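Local atomic coordinates of carbohydrate esterase family 2 (CE2) (Chaetomium olivicolor, PDB entry 4XVH), a protein that probably removes acetyl groups from xylan, pairing an SGNH-type esterase domain with a beta-sandwich, jelly-roll carbohydrate-binding domain. Residues V44-D49 with H75-R80. Residues are numbered along the deposited sequence; the frame is centred on the assembly and turned at random.
Sequences VDLVID and HTVVLR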
loop_
_atom_site.group_PDB
_atom_site.type_symbol
_atom_site.label_atom_id
_atom_site.label_comp_id
_atom_site.label_asym_id
_atom_site.label_seq_id
_atom_site.Cartn_x
_atom_site.Cartn_y
_atom_site.Cartn_z
ATOM N N VAL A 44 -11.891 -4.522 5.964
ATOM C CA VAL A 44 -12.020 -4.480 4.531
ATOM C C VAL A 44 -13.082 -3.468 4.198
ATOM O O VAL A 44 -13.976 -3.197 5.033
ATOM C CB VAL A 44 -12.444 -5.870 3.929
ATOM C CG1 VAL A 44 -11.421 -6.965 4.246
ATOM C CG2 VAL A 44 -13.835 -6.254 4.456
ATOM N N ASP A 45 -12.979 -2.922 2.990
ATOM C CA ASP A 45 -14.054 -2.174 2.338
ATOM C C ASP A 45 -14.812 -3.107 1.419
ATOM O O ASP A 45 -14.183 -3.773 0.590
ATOM C CB ASP A 45 -13.500 -1.028 1.488
ATOM C CG ASP A 45 -13.144 0.197 2.286
ATOM O OD1 ASP A 45 -13.367 0.223 3.521
ATOM O OD2 ASP A 45 -12.674 1.169 1.649
ATOM N N LEU A 46 -16.137 -3.122 1.495
ATOM C CA LEU A 46 -16.928 -3.865 0.510
ATOM C C LEU A 46 -17.716 -2.842 -0.300
ATOM O O LEU A 46 -18.517 -2.080 0.281
ATOM C CB LEU A 46 -17.858 -4.876 1.210
ATOM C CG LEU A 46 -18.740 -5.714 0.272
ATOM C CD1 LEU A 46 -17.897 -6.768 -0.448
ATOM C CD2 LEU A 46 -19.867 -6.352 1.073
ATOM N N VAL A 47 -17.473 -2.775 -1.611
ATOM C CA VAL A 47 -18.106 -1.757 -2.442
ATOM C C VAL A 47 -19.084 -2.441 -3.401
ATOM O O VAL A 47 -18.696 -3.306 -4.183
ATOM C CB VAL A 47 -17.075 -0.917 -3.235
ATOM C CG1 VAL A 47 -17.772 -0.126 -4.332
ATOM C CG2 VAL A 47 -16.303 0.031 -2.269
ATOM N N ILE A 48 -20.357 -2.066 -3.294
ATOM C CA ILE A 48 -21.418 -2.691 -4.065
ATOM C C ILE A 48 -21.964 -1.699 -5.088
ATOM O O ILE A 48 -22.335 -0.568 -4.713
ATOM C CB ILE A 48 -22.571 -3.156 -3.138
ATOM C CG1 ILE A 48 -22.018 -3.997 -1.991
ATOM C CG2 ILE A 48 -23.629 -3.939 -3.918
ATOM C CD1 ILE A 48 -21.386 -5.352 -2.520
ATOM N N ASP A 49 -22.017 -2.101 -6.358
ATOM C CA ASP A 49 -22.522 -1.208 -7.402
ATOM C C ASP A 49 -21.800 0.144 -7.402
ATOM O O ASP A 49 -22.401 1.191 -7.668
ATOM C CB ASP A 49 -24.035 -1.016 -7.228
ATOM C CG ASP A 49 -24.792 -2.320 -7.410
ATOM O OD1 ASP A 49 -24.223 -3.191 -8.099
ATOM O OD2 ASP A 49 -25.916 -2.475 -6.877
ATOM N N HIS A 75 -25.212 -6.950 -10.314
ATOM C CA HIS A 75 -24.517 -6.144 -9.316
ATOM C C HIS A 75 -23.006 -6.365 -9.455
ATOM O O HIS A 75 -22.583 -7.413 -9.948
ATOM C CB HIS A 75 -24.990 -6.486 -7.902
ATOM C CG HIS A 75 -26.442 -6.201 -7.685
ATOM N ND1 HIS A 75 -26.922 -4.933 -7.423
ATOM C CD2 HIS A 75 -27.526 -7.011 -7.759
ATOM C CE1 HIS A 75 -28.244 -4.980 -7.329
ATOM N NE2 HIS A 75 -28.632 -6.231 -7.521
ATOM N N THR A 76 -22.223 -5.352 -9.085
ATOM C CA THR A 76 -20.768 -5.458 -9.046
ATOM C C THR A 76 -20.338 -5.493 -7.592
ATOM O O THR A 76 -20.955 -4.861 -6.725
ATOM C CB THR A 76 -20.049 -4.282 -9.749
ATOM O OG1 THR A 76 -20.390 -3.049 -9.092
ATOM C CG2 THR A 76 -20.420 -4.192 -11.227
ATOM N N VAL A 77 -19.269 -6.231 -7.327
ATOM C CA VAL A 77 -18.723 -6.340 -5.984
ATOM C C VAL A 77 -17.209 -6.151 -6.044
ATOM O O VAL A 77 -16.511 -6.827 -6.822
ATOM C CB VAL A 77 -19.046 -7.701 -5.338
ATOM C CG1 VAL A 77 -18.481 -7.765 -3.960
ATOM C CG2 VAL A 77 -20.571 -7.939 -5.308
ATOM N N VAL A 78 -16.718 -5.211 -5.244
ATOM C CA VAL A 78 -15.269 -5.031 -5.061
ATOM C C VAL A 78 -14.951 -5.056 -3.575
ATOM O O VAL A 78 -15.508 -4.271 -2.795
ATOM C CB VAL A 78 -14.768 -3.716 -5.685
ATOM C CG1 VAL A 78 -13.260 -3.485 -5.388
ATOM C CG2 VAL A 78 -15.011 -3.732 -7.185
ATOM N N LEU A 79 -14.110 -6.002 -3.182
ATOM C CA LEU A 79 -13.610 -6.114 -1.815
ATOM C C LEU A 79 -12.148 -5.731 -1.750
ATOM O O LEU A 79 -11.332 -6.305 -2.493
ATOM C CB LEU A 79 -13.756 -7.563 -1.311
ATOM C CG LEU A 79 -13.215 -7.878 0.090
ATOM C CD1 LEU A 79 -14.191 -7.334 1.110
ATOM C CD2 LEU A 79 -13.028 -9.392 0.311
ATOM N N ARG A 80 -11.794 -4.829 -0.840
ATOM C CA ARG A 80 -10.395 -4.497 -0.651
ATOM C C ARG A 80 -9.970 -4.397 0.809
ATOM O O ARG A 80 -10.693 -3.807 1.619
ATOM C CB ARG A 80 -10.087 -3.201 -1.353
ATOM C CG ARG A 80 -9.822 -3.419 -2.839
ATOM C CD ARG A 80 -9.430 -2.142 -3.406
ATOM N NE ARG A 80 -9.271 -2.110 -4.862
ATOM C CZ ARG A 80 -8.201 -2.534 -5.530
ATOM N NH1 ARG A 80 -7.213 -3.153 -4.902
ATOM N NH2 ARG A 80 -8.141 -2.370 -6.842
HETATM O O HOH W 1 -19.000 -2.301 -6.933
#
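Leu46 and Val77 mesh on the buried face of two antiparallel strands, 44-48 and 73-81, in the jelly-roll carbohydrate-binding domain. Leu46 slants across Val77, CD1 resting 3.7 Å from CG1. Ile48 and Val77 lie side by side, pointing the same way. Val44, directed at the partner strand, meets Leu79 CD1 with its CG2 at 3.5 Å. Branched aliphatic chains suit this face, which Phe24 and Ile56 of the adjoining strands help to cover. Paired backbone hydrogen bonds join Asp45 to Arg80 and Val47 to Val78.

The other face is looser: Val47 and Val78 approach only to 4.4 Å, CB to CB, and Thr76, partly exposed, uses its hydroxyl to hold a water that also bonds Val47 O. At the exposed end Asp49 reaches across to the partner strand, its N still bonding Thr76 O. Its two carboxylate oxygens serve two donors: OD1 accepts Thr76 N at 3.1 Å, and OD2 offers its syn lone pair to His75 ND1 at 2.7 Å. Carboxylate and imidazole are nearly coplanar, 25° apart, and His75 NE2 bonds Arg71 O. A leucine in place of His75 would probably leave OD2 and Arg71 O without these donors, with Thr76 N still holding OD1. With both ring nitrogens apparently donating, His75 may be protonated, which would add charge attraction to the bond with Asp49.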